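Local coordinates for ESXA (Geobacillus thermodenitrificans, PDB 3ZBH), which is of unknown function but, as a WXG100 (ESAT-6 family) protein, is probably a small helical substrate of a type VII secretion system, at residues Arg19-Glu24 with Gln77-Ser82; His40-Ile45 with Glu52-Gln57. All coordinates share one frame; numbering follows the deposited sequence.

Contact 1: residues Arg19-Glu24 with Gln77-Ser82; sequences RQYNVE and QQLHNS. With ACT (acetate ion), chain N; PO4 (phosphate ion), chain J; ACT (acetate ion), chain I.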
ATOM      1  N   ARG B  19       8.145  -8.754 -12.299  1.00 22.40           N
ATOM      2  CA  ARG B  19       8.162  -7.286 -12.421  1.00 23.80           C
ATOM      3  C   ARG B  19       7.027  -6.628 -11.660  1.00 21.57           C
ATOM      4  O   ARG B  19       7.211  -5.580 -11.058  1.00 23.01           O
ATOM      5  CB  ARG B  19       8.194  -6.852 -13.882  1.00 26.31           C
ATOM      6  CG  ARG B  19       9.597  -6.956 -14.506  1.00 29.62           C
ATOM      7  CD  ARG B  19       9.692  -6.222 -15.853  1.00 34.20           C
ATOM      8  NE  ARG B  19       8.733  -6.761 -16.830  1.00 38.25           N
ATOM      9  CZ  ARG B  19       8.953  -7.819 -17.612  1.00 38.51           C
ATOM     10  NH1 ARG B  19      10.111  -8.473 -17.565  1.00 42.14           N
ATOM     11  NH2 ARG B  19       8.011  -8.217 -18.447  1.00 36.82           N
ATOM     12  N   GLN B  20       5.863  -7.255 -11.629  1.00 21.57           N
ATOM     13  CA  GLN B  20       4.745  -6.761 -10.817  1.00 22.29           C
ATOM     14  C   GLN B  20       5.089  -6.743  -9.343  1.00 23.30           C
ATOM     15  O   GLN B  20       4.804  -5.758  -8.635  1.00 22.42           O
ATOM     16  CB  GLN B  20       3.514  -7.630 -11.000  1.00 25.76           C
ATOM     17  CG  GLN B  20       2.917  -7.629 -12.391  1.00 28.71           C
ATOM     18  CD  GLN B  20       1.602  -8.364 -12.367  1.00 34.04           C
ATOM     19  OE1 GLN B  20       0.551  -7.759 -12.152  1.00 38.68           O
ATOM     20  NE2 GLN B  20       1.658  -9.676 -12.502  1.00 31.75           N
ATOM     21  N   TYR B  21       5.662  -7.839  -8.851  1.00 19.75           N
ATOM     22  CA  TYR B  21       6.100  -7.864  -7.452  1.00 20.28           C
ATOM     23  C   TYR B  21       7.120  -6.746  -7.116  1.00 20.96           C
ATOM     24  O   TYR B  21       7.005  -6.077  -6.062  1.00 19.91           O
ATOM     25  CB  TYR B  21       6.629  -9.257  -7.081  1.00 20.33           C
ATOM     26  CG  TYR B  21       5.487 -10.174  -6.692  1.00 21.66           C
ATOM     27  CD1 TYR B  21       4.987 -10.159  -5.403  1.00 22.47           C
ATOM     28  CD2 TYR B  21       4.870 -11.009  -7.635  1.00 21.47           C
ATOM     29  CE1 TYR B  21       3.924 -10.966  -5.036  1.00 21.96           C
ATOM     30  CE2 TYR B  21       3.817 -11.832  -7.274  1.00 20.69           C
ATOM     31  CZ  TYR B  21       3.359 -11.808  -5.977  1.00 22.58           C
ATOM     32  OH  TYR B  21       2.296 -12.585  -5.606  1.00 23.86           O
ATOM     33  N   ASN B  22       8.090  -6.523  -8.003  1.00 19.66           N
ATOM     34  CA  ASN B  22       9.061  -5.432  -7.745  1.00 21.40           C
ATOM     35  C   ASN B  22       8.440  -4.055  -7.866  1.00 22.32           C
ATOM     36  O   ASN B  22       8.739  -3.164  -7.077  1.00 23.54           O
ATOM     37  CB  ASN B  22      10.286  -5.534  -8.641  1.00 23.28           C
ATOM     38  CG  ASN B  22      11.098  -6.778  -8.374  1.00 25.03           C
ATOM     39  OD1 ASN B  22      11.617  -7.375  -9.308  1.00 30.87           O
ATOM     40  ND2 ASN B  22      11.201  -7.186  -7.115  1.00 24.70           N
ATOM     41  N   VAL B  23       7.549  -3.883  -8.836  1.00 21.21           N
ATOM     42  CA  VAL B  23       6.779  -2.649  -8.913  1.00 23.53           C
ATOM     43  C   VAL B  23       5.964  -2.409  -7.632  1.00 24.15           C
ATOM     44  O   VAL B  23       5.966  -1.296  -7.061  1.00 24.60           O
ATOM     45  CB  VAL B  23       5.844  -2.645 -10.167  1.00 24.34           C
ATOM     46  CG1 VAL B  23       4.799  -1.538 -10.067  1.00 27.60           C
ATOM     47  CG2 VAL B  23       6.668  -2.542 -11.445  1.00 26.21           C
ATOM     48  N   GLU B  24       5.245  -3.421  -7.167  1.00 20.97           N
ATOM     49  CA  GLU B  24       4.408  -3.208  -5.991  1.00 22.17           C
ATOM     50  C   GLU B  24       5.253  -2.980  -4.734  1.00 20.84           C
ATOM     51  O   GLU B  24       4.851  -2.220  -3.859  1.00 21.88           O
ATOM     52  CB  GLU B  24       3.343  -4.315  -5.809  1.00 24.36           C
ATOM     53  CG  GLU B  24       2.320  -4.451  -6.951  1.00 25.15           C
ATOM     54  CD  GLU B  24       1.602  -3.146  -7.357  1.00 30.86           C
ATOM     55  OE1 GLU B  24       1.634  -2.122  -6.631  1.00 31.93           O
ATOM     56  OE2 GLU B  24       0.992  -3.129  -8.442  1.00 34.10           O
ATOM     57  N   GLN B  77      12.413 -11.560  -6.687  1.00 20.78           N
ATOM     58  CA  GLN B  77      13.716 -12.117  -6.974  1.00 21.45           C
ATOM     59  C   GLN B  77      13.619 -13.633  -7.278  1.00 20.93           C
ATOM     60  O   GLN B  77      14.268 -14.131  -8.215  1.00 20.46           O
ATOM     61  CB  GLN B  77      14.685 -11.871  -5.813  1.00 23.70           C
ATOM     62  CG  GLN B  77      16.069 -12.491  -6.070  1.00 28.86           C
ATOM     63  CD  GLN B  77      16.727 -11.878  -7.285  1.00 32.41           C
ATOM     64  OE1 GLN B  77      17.009 -10.679  -7.285  1.00 36.40           O
ATOM     65  NE2 GLN B  77      16.951 -12.673  -8.338  1.00 31.49           N
ATOM     66  N   GLN B  78      12.859 -14.361  -6.476  1.00 20.77           N
ATOM     67  CA  GLN B  78      12.734 -15.834  -6.673  1.00 20.24           C
ATOM     68  C   GLN B  78      11.995 -16.192  -7.978  1.00 18.60           C
ATOM     69  O   GLN B  78      12.268 -17.233  -8.589  1.00 18.84           O
ATOM     70  CB  GLN B  78      12.026 -16.479  -5.476  1.00 22.39           C
ATOM     71  CG  GLN B  78      12.868 -16.555  -4.191  1.00 26.69           C
ATOM     72  CD  GLN B  78      14.291 -17.122  -4.391  1.00 30.39           C
ATOM     73  OE1 GLN B  78      15.199 -16.732  -3.665  1.00 38.43           O
ATOM     74  NE2 GLN B  78      14.492 -18.016  -5.381  1.00 27.44           N
ATOM     75  N   LEU B  79      11.059 -15.339  -8.392  1.00 17.04           N
ATOM     76  CA  LEU B  79      10.394 -15.494  -9.707  1.00 17.27           C
ATOM     77  C   LEU B  79      11.327 -15.288 -10.888  1.00 18.57           C
ATOM     78  O   LEU B  79      11.266 -16.004 -11.882  1.00 18.08           O
ATOM     79  CB  LEU B  79       9.199 -14.549  -9.837  1.00 16.60           C
ATOM     80  CG  LEU B  79       7.955 -14.995  -9.042  1.00 17.65           C
ATOM     81  CD1 LEU B  79       6.938 -13.875  -8.938  1.00 18.38           C
ATOM     82  CD2 LEU B  79       7.331 -16.227  -9.697  1.00 17.31           C
ATOM     83  N   HIS B  80      12.182 -14.281 -10.791  1.00 20.25           N
ATOM     84  CA  HIS B  80      13.231 -14.126 -11.779  1.00 21.48           C
ATOM     85  C   HIS B  80      14.132 -15.336 -11.799  1.00 20.55           C
ATOM     86  O   HIS B  80      14.502 -15.794 -12.874  1.00 20.19           O
ATOM     87  CB  HIS B  80      14.054 -12.863 -11.518  1.00 22.40           C
ATOM     88  CG  HIS B  80      13.448 -11.620 -12.120  1.00 23.70           C
ATOM     89  ND1 HIS B  80      13.118 -10.555 -11.384  1.00 27.76           N
ATOM     90  CD2 HIS B  80      13.123 -11.304 -13.436  1.00 25.17           C
ATOM     91  CE1 HIS B  80      12.621  -9.588 -12.181  1.00 25.65           C
ATOM     92  NE2 HIS B  80      12.619 -10.049 -13.433  1.00 27.86           N
ATOM     93  N   ASN B  81      14.509 -15.845 -10.632  1.00 20.56           N
ATOM     94  CA  ASN B  81      15.352 -17.060 -10.590  1.00 20.72           C
ATOM     95  C   ASN B  81      14.642 -18.241 -11.252  1.00 21.43           C
ATOM     96  O   ASN B  81      15.262 -18.995 -12.008  1.00 19.07           O
ATOM     97  CB  ASN B  81      15.710 -17.468  -9.151  1.00 21.83           C
ATOM     98  CG  ASN B  81      16.690 -16.524  -8.505  1.00 24.87           C
ATOM     99  OD1 ASN B  81      17.266 -15.676  -9.168  1.00 26.88           O
ATOM    100  ND2 ASN B  81      16.848 -16.637  -7.199  1.00 24.34           N
ATOM    101  N   SER B  82      13.352 -18.396 -10.945  1.00 19.23           N
ATOM    102  CA  SER B  82      12.577 -19.520 -11.506  1.00 20.87           C
ATOM    103  C   SER B  82      12.412 -19.357 -13.006  1.00 19.89           C
ATOM    104  O   SER B  82      12.385 -20.314 -13.720  1.00 17.71           O
ATOM    105  CB  SER B  82      11.164 -19.623 -10.881  1.00 20.66           C
ATOM    106  OG  SER B  82      11.212 -20.176  -9.604  1.00 23.06           O
TER
HETATM  107  C   ACT N1098      13.575  -8.802 -16.258  1.00 51.96           C
HETATM  108  O   ACT N1098      14.015  -9.884 -16.715  1.00 54.06           O
HETATM  109  OXT ACT N1098      12.355  -8.640 -15.999  1.00 51.41           O
HETATM  110  CH3 ACT N1098      14.529  -7.673 -15.991  1.00 50.90           C
HETATM  111  P   PO4 J1098      -1.639 -10.917 -12.304  1.00 51.64           P
HETATM  112  O1  PO4 J1098      -0.309 -11.289 -11.676  1.00 49.82           O
HETATM  113  O2  PO4 J1098      -2.647 -12.011 -12.063  1.00 52.08           O
HETATM  114  O3  PO4 J1098      -1.429 -10.759 -13.792  1.00 53.37           O
HETATM  115  O4  PO4 J1098      -2.163  -9.638 -11.682  1.00 49.86           O
HETATM  116  C   ACT I1097       2.001 -13.573  -2.161  1.00 32.82           C
HETATM  117  O   ACT I1097       1.234 -14.439  -1.690  1.00 32.06           O
HETATM  118  OXT ACT I1097       1.631 -12.819  -3.094  1.00 32.87           O
HETATM  119  CH3 ACT I1097       3.377 -13.438  -1.562  1.00 28.77           C
HETATM  120  O   HOH W   1      14.022  -9.078  -8.925  1.00 37.20           O
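R19 and H80 meet at one carboxylate oxygen of an acetate, probably from the crystallisation liquor. H80 NE2 donates to OXT of that acetate over 2.9 Å, the N-H...O angle being 159°, and R19 NH1 reaches the same oxygen at 2.7 Å. A bend at chi3 folds the arginine chain so that its guanidinium meets the acetate edge-on. On the other ring nitrogen, H80 ND1 lies 3.0 Å from a water that donates to N22 OD1; the N22 amide and the imidazole are nearly coplanar, 18° apart. No direct hydrogen bond joins the two segments, so these polar links all run through small molecules. A serine in place of H80 would probably leave both the acetate and this water without their mate on helix 48-95.

The apolar contact is deeper: L79 CD1 lies 3.8 Å from Y21 CD2, oblique to the ring. L79 also packs on V17 and A18 and on W46 of the second subunit, while Y21 OH donates to OXT of a different acetate at 2.6 Å.

The axes of the two short segments come within 9.5 Å, their N-to-C directions 162° apart, and the residues facing across are apolar on the inner side and polar on the outer. Such near-antiparallel pairing is that of the WXG100 helical hairpin, whose inner side here meets the partner subunit.

Contact 2: residues His40-Ile45 with Glu52-Gln57; sequences HTLQGI and EAFIQQ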
ATOM      1  N   HIS B  40       3.556  14.419   9.525  1.00 29.03           N
ATOM      2  CA  HIS B  40       4.103  15.706   9.965  1.00 29.91           C
ATOM      3  C   HIS B  40       3.180  16.837   9.652  1.00 29.77           C
ATOM      4  O   HIS B  40       2.944  17.695  10.509  1.00 32.54           O
ATOM      5  CB  HIS B  40       5.465  15.955   9.313  1.00 33.50           C
ATOM      6  CG  HIS B  40       6.567  15.139   9.910  1.00 36.78           C
ATOM      7  ND1 HIS B  40       7.161  14.126   9.246  1.00 42.81           N
ATOM      8  CD2 HIS B  40       7.181  15.211  11.156  1.00 39.02           C
ATOM      9  CE1 HIS B  40       8.103  13.569  10.036  1.00 42.54           C
ATOM     10  NE2 HIS B  40       8.107  14.231  11.208  1.00 43.38           N
ATOM     11  N   THR B  41       2.649  16.869   8.433  1.00 28.61           N
ATOM     12  CA  THR B  41       1.655  17.881   8.033  1.00 31.95           C
ATOM     13  C   THR B  41       0.480  17.867   9.015  1.00 33.34           C
ATOM     14  O   THR B  41       0.033  18.928   9.516  1.00 31.24           O
ATOM     15  CB  THR B  41       1.152  17.636   6.593  1.00 33.57           C
ATOM     16  OG1 THR B  41       2.262  17.623   5.695  1.00 35.91           O
ATOM     17  CG2 THR B  41       0.207  18.735   6.136  1.00 33.89           C
ATOM     18  N   LEU B  42       0.020  16.663   9.344  1.00 29.50           N
ATOM     19  CA  LEU B  42      -1.129  16.514  10.249  1.00 32.81           C
ATOM     20  C   LEU B  42      -0.833  17.045  11.647  1.00 35.14           C
ATOM     21  O   LEU B  42      -1.673  17.718  12.247  1.00 35.46           O
ATOM     22  CB  LEU B  42      -1.584  15.059  10.334  1.00 31.29           C
ATOM     23  CG  LEU B  42      -2.977  14.852  10.926  1.00 31.14           C
ATOM     24  CD1 LEU B  42      -4.014  15.487  10.018  1.00 32.99           C
ATOM     25  CD2 LEU B  42      -3.248  13.362  11.076  1.00 35.32           C
ATOM     26  N   GLN B  43       0.363  16.750  12.151  1.00 38.43           N
ATOM     27  CA  GLN B  43       0.829  17.300  13.426  1.00 44.68           C
ATOM     28  C   GLN B  43       0.784  18.822  13.513  1.00 45.37           C
ATOM     29  O   GLN B  43       0.589  19.366  14.591  1.00 50.92           O
ATOM     30  CB  GLN B  43       2.237  16.811  13.745  1.00 46.58           C
ATOM     31  CG  GLN B  43       2.244  15.540  14.559  1.00 52.37           C
ATOM     32  CD  GLN B  43       3.618  15.178  15.081  1.00 54.62           C
ATOM     33  OE1 GLN B  43       4.545  14.915  14.313  1.00 57.98           O
ATOM     34  NE2 GLN B  43       3.749  15.137  16.398  1.00 59.66           N
ATOM     35  N   GLY B  44       0.976  19.505  12.390  1.00 48.05           N
ATOM     36  CA  GLY B  44       0.967  20.955  12.374  1.00 46.62           C
ATOM     37  C   GLY B  44      -0.423  21.551  12.259  1.00 52.53           C
ATOM     38  O   GLY B  44      -0.656  22.671  12.713  1.00 53.36           O
ATOM     39  N   ILE B  45      -1.356  20.808  11.664  1.00 50.24           N
ATOM     40  CA  ILE B  45      -2.673  21.374  11.356  1.00 51.75           C
ATOM     41  C   ILE B  45      -3.777  21.023  12.363  1.00 54.35           C
ATOM     42  O   ILE B  45      -4.821  21.676  12.382  1.00 57.45           O
ATOM     43  CB  ILE B  45      -3.120  21.115   9.890  1.00 51.12           C
ATOM     44  CG1 ILE B  45      -3.336  19.630   9.626  1.00 47.30           C
ATOM     45  CG2 ILE B  45      -2.113  21.708   8.903  1.00 51.94           C
ATOM     46  CD1 ILE B  45      -3.857  19.336   8.239  1.00 50.00           C
ATOM     47  N   GLU B  52      -1.957  12.793  18.052  1.00 59.36           N
ATOM     48  CA  GLU B  52      -1.437  11.644  18.804  1.00 63.26           C
ATOM     49  C   GLU B  52      -2.279  10.371  18.586  1.00 63.56           C
ATOM     50  O   GLU B  52      -1.780   9.241  18.715  1.00 61.61           O
ATOM     51  CB  GLU B  52      -1.326  11.990  20.297  1.00 64.79           C
ATOM     52  CG  GLU B  52      -0.692  10.921  21.184  1.00 70.37           C
ATOM     53  CD  GLU B  52       0.535  10.267  20.564  1.00 75.15           C
ATOM     54  OE1 GLU B  52       1.523  10.979  20.271  1.00 76.68           O
ATOM     55  OE2 GLU B  52       0.503   9.031  20.360  1.00 77.71           O
ATOM     56  N   ALA B  53      -3.547  10.565  18.232  1.00 56.43           N
ATOM     57  CA  ALA B  53      -4.454   9.454  17.999  1.00 52.23           C
ATOM     58  C   ALA B  53      -4.083   8.775  16.673  1.00 48.22           C
ATOM     59  O   ALA B  53      -3.987   7.541  16.599  1.00 44.88           O
ATOM     60  CB  ALA B  53      -5.903   9.937  18.003  1.00 48.14           C
ATOM     61  N   PHE B  54      -3.852   9.591  15.643  1.00 43.06           N
ATOM     62  CA  PHE B  54      -3.411   9.080  14.355  1.00 40.06           C
ATOM     63  C   PHE B  54      -2.025   8.456  14.415  1.00 38.85           C
ATOM     64  O   PHE B  54      -1.842   7.366  13.896  1.00 36.71           O
ATOM     65  CB  PHE B  54      -3.487  10.131  13.241  1.00 39.58           C
ATOM     66  CG  PHE B  54      -2.880   9.668  11.942  1.00 40.48           C
ATOM     67  CD1 PHE B  54      -3.587   8.837  11.085  1.00 38.01           C
ATOM     68  CD2 PHE B  54      -1.586  10.040  11.588  1.00 42.56           C
ATOM     69  CE1 PHE B  54      -3.029   8.393   9.896  1.00 40.34           C
ATOM     70  CE2 PHE B  54      -1.022   9.598  10.402  1.00 40.78           C
ATOM     71  CZ  PHE B  54      -1.744   8.777   9.551  1.00 39.36           C
ATOM     72  N   ILE B  55      -1.059   9.139  15.038  1.00 39.99           N
ATOM     73  CA  ILE B  55       0.356   8.708  15.016  1.00 39.89           C
ATOM     74  C   ILE B  55       0.605   7.360  15.639  1.00 39.47           C
ATOM     75  O   ILE B  55       1.435   6.593  15.150  1.00 36.03           O
ATOM     76  CB  ILE B  55       1.304   9.723  15.692  1.00 42.71           C
ATOM     77  CG1 ILE B  55       1.670  10.823  14.709  1.00 43.72           C
ATOM     78  CG2 ILE B  55       2.586   9.058  16.193  1.00 38.57           C
ATOM     79  CD1 ILE B  55       2.437  11.958  15.351  1.00 49.35           C
ATOM     80  N   GLN B  56      -0.086   7.099  16.743  1.00 39.71           N
ATOM     81  CA  GLN B  56       0.075   5.858  17.481  1.00 40.77           C
ATOM     82  C   GLN B  56      -0.395   4.659  16.647  1.00 37.81           C
ATOM     83  O   GLN B  56       0.285   3.652  16.596  1.00 38.20           O
ATOM     84  CB  GLN B  56      -0.682   5.942  18.816  1.00 46.49           C
ATOM     85  CG  GLN B  56      -0.129   5.054  19.920  1.00 52.16           C
ATOM     86  CD  GLN B  56      -0.661   3.632  19.868  1.00 59.86           C
ATOM     87  OE1 GLN B  56       0.114   2.669  19.869  1.00 63.99           O
ATOM     88  NE2 GLN B  56      -1.988   3.489  19.822  1.00 59.33           N
ATOM     89  N   GLN B  57      -1.535   4.794  15.976  1.00 35.45           N
ATOM     90  CA  GLN B  57      -2.048   3.735  15.103  1.00 37.24           C
ATOM     91  C   GLN B  57      -1.204   3.586  13.845  1.00 33.49           C
ATOM     92  O   GLN B  57      -0.857   2.486  13.465  1.00 31.34           O
ATOM     93  CB  GLN B  57      -3.478   4.046  14.696  1.00 36.39           C
ATOM     94  CG  GLN B  57      -4.465   3.934  15.851  1.00 42.33           C
ATOM     95  CD  GLN B  57      -5.874   4.214  15.389  1.00 43.75           C
ATOM     96  OE1 GLN B  57      -6.415   3.505  14.534  1.00 45.59           O
ATOM     97  NE2 GLN B  57      -6.470   5.258  15.929  1.00 47.08           N
TER
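Two first torsions aim L42 and F54 at each other: in L42, CG stands anti to the backbone N (chi1 -164°), and F54 has the same choice at 173°, which sets each CG beside the residue's own carbonyl carbon, and both side chains converge between the helices. The result is a single-branch contact. L42 CD2 rests 3.7 Å from F54 CD2 and 3.8 Å from F54 CG, near the root of the ring, in an oblique approach.

Beside this pair, Q43 meets I55 at about a right angle. The glutamine chain is extended beyond CG (chi2 -170°), which carries its amide across to the isoleucine's terminal methyl. I55 CD1 is 3.4 Å from Q43 CD and 3.6 Å from Q43 NE2, so the methyl lies against the amide group as a whole and engages it by van der Waals contact. No hydrogen bond crosses between the segments, and the 146 Å² buried between them is modest.

The two pairs differ in burial. L42 and F54 are buried, and the second subunit accounts for part of that: its Y21 packs on L42 and meets the F54 ring edge-to-face, while its V75 also packs on F54. Q43 is exposed and I55 partly so; on this outer side the amide lies against the I55 methyl.

These residues lie close to the turn, where helix 11-45 ends and helix 48-95 begins. This is the hairpin end of the WXG100 fold, the connection in which the family's WXG motif sits.

In the fold
Contact 1 and contact 2 join the same two helices, 11-45 and 48-95, at separate levels of one long hairpin. Their centres are 35 Å apart and their nearest atoms about 19 Å, so they do not touch. Contact 2 is nested within the loop closed by contact 1: its centre lies near the turn, about 26 Å from the chain centre, that of contact 1 about 9 Å. The dimer brings the two levels together through Y21 of the second subunit, and the phosphate held by Q20 is also hydrogen-bonded to T41 OG1 of the second subunit. The acetates and phosphate at contact 1 are probably crystallisation components and mark no known active site.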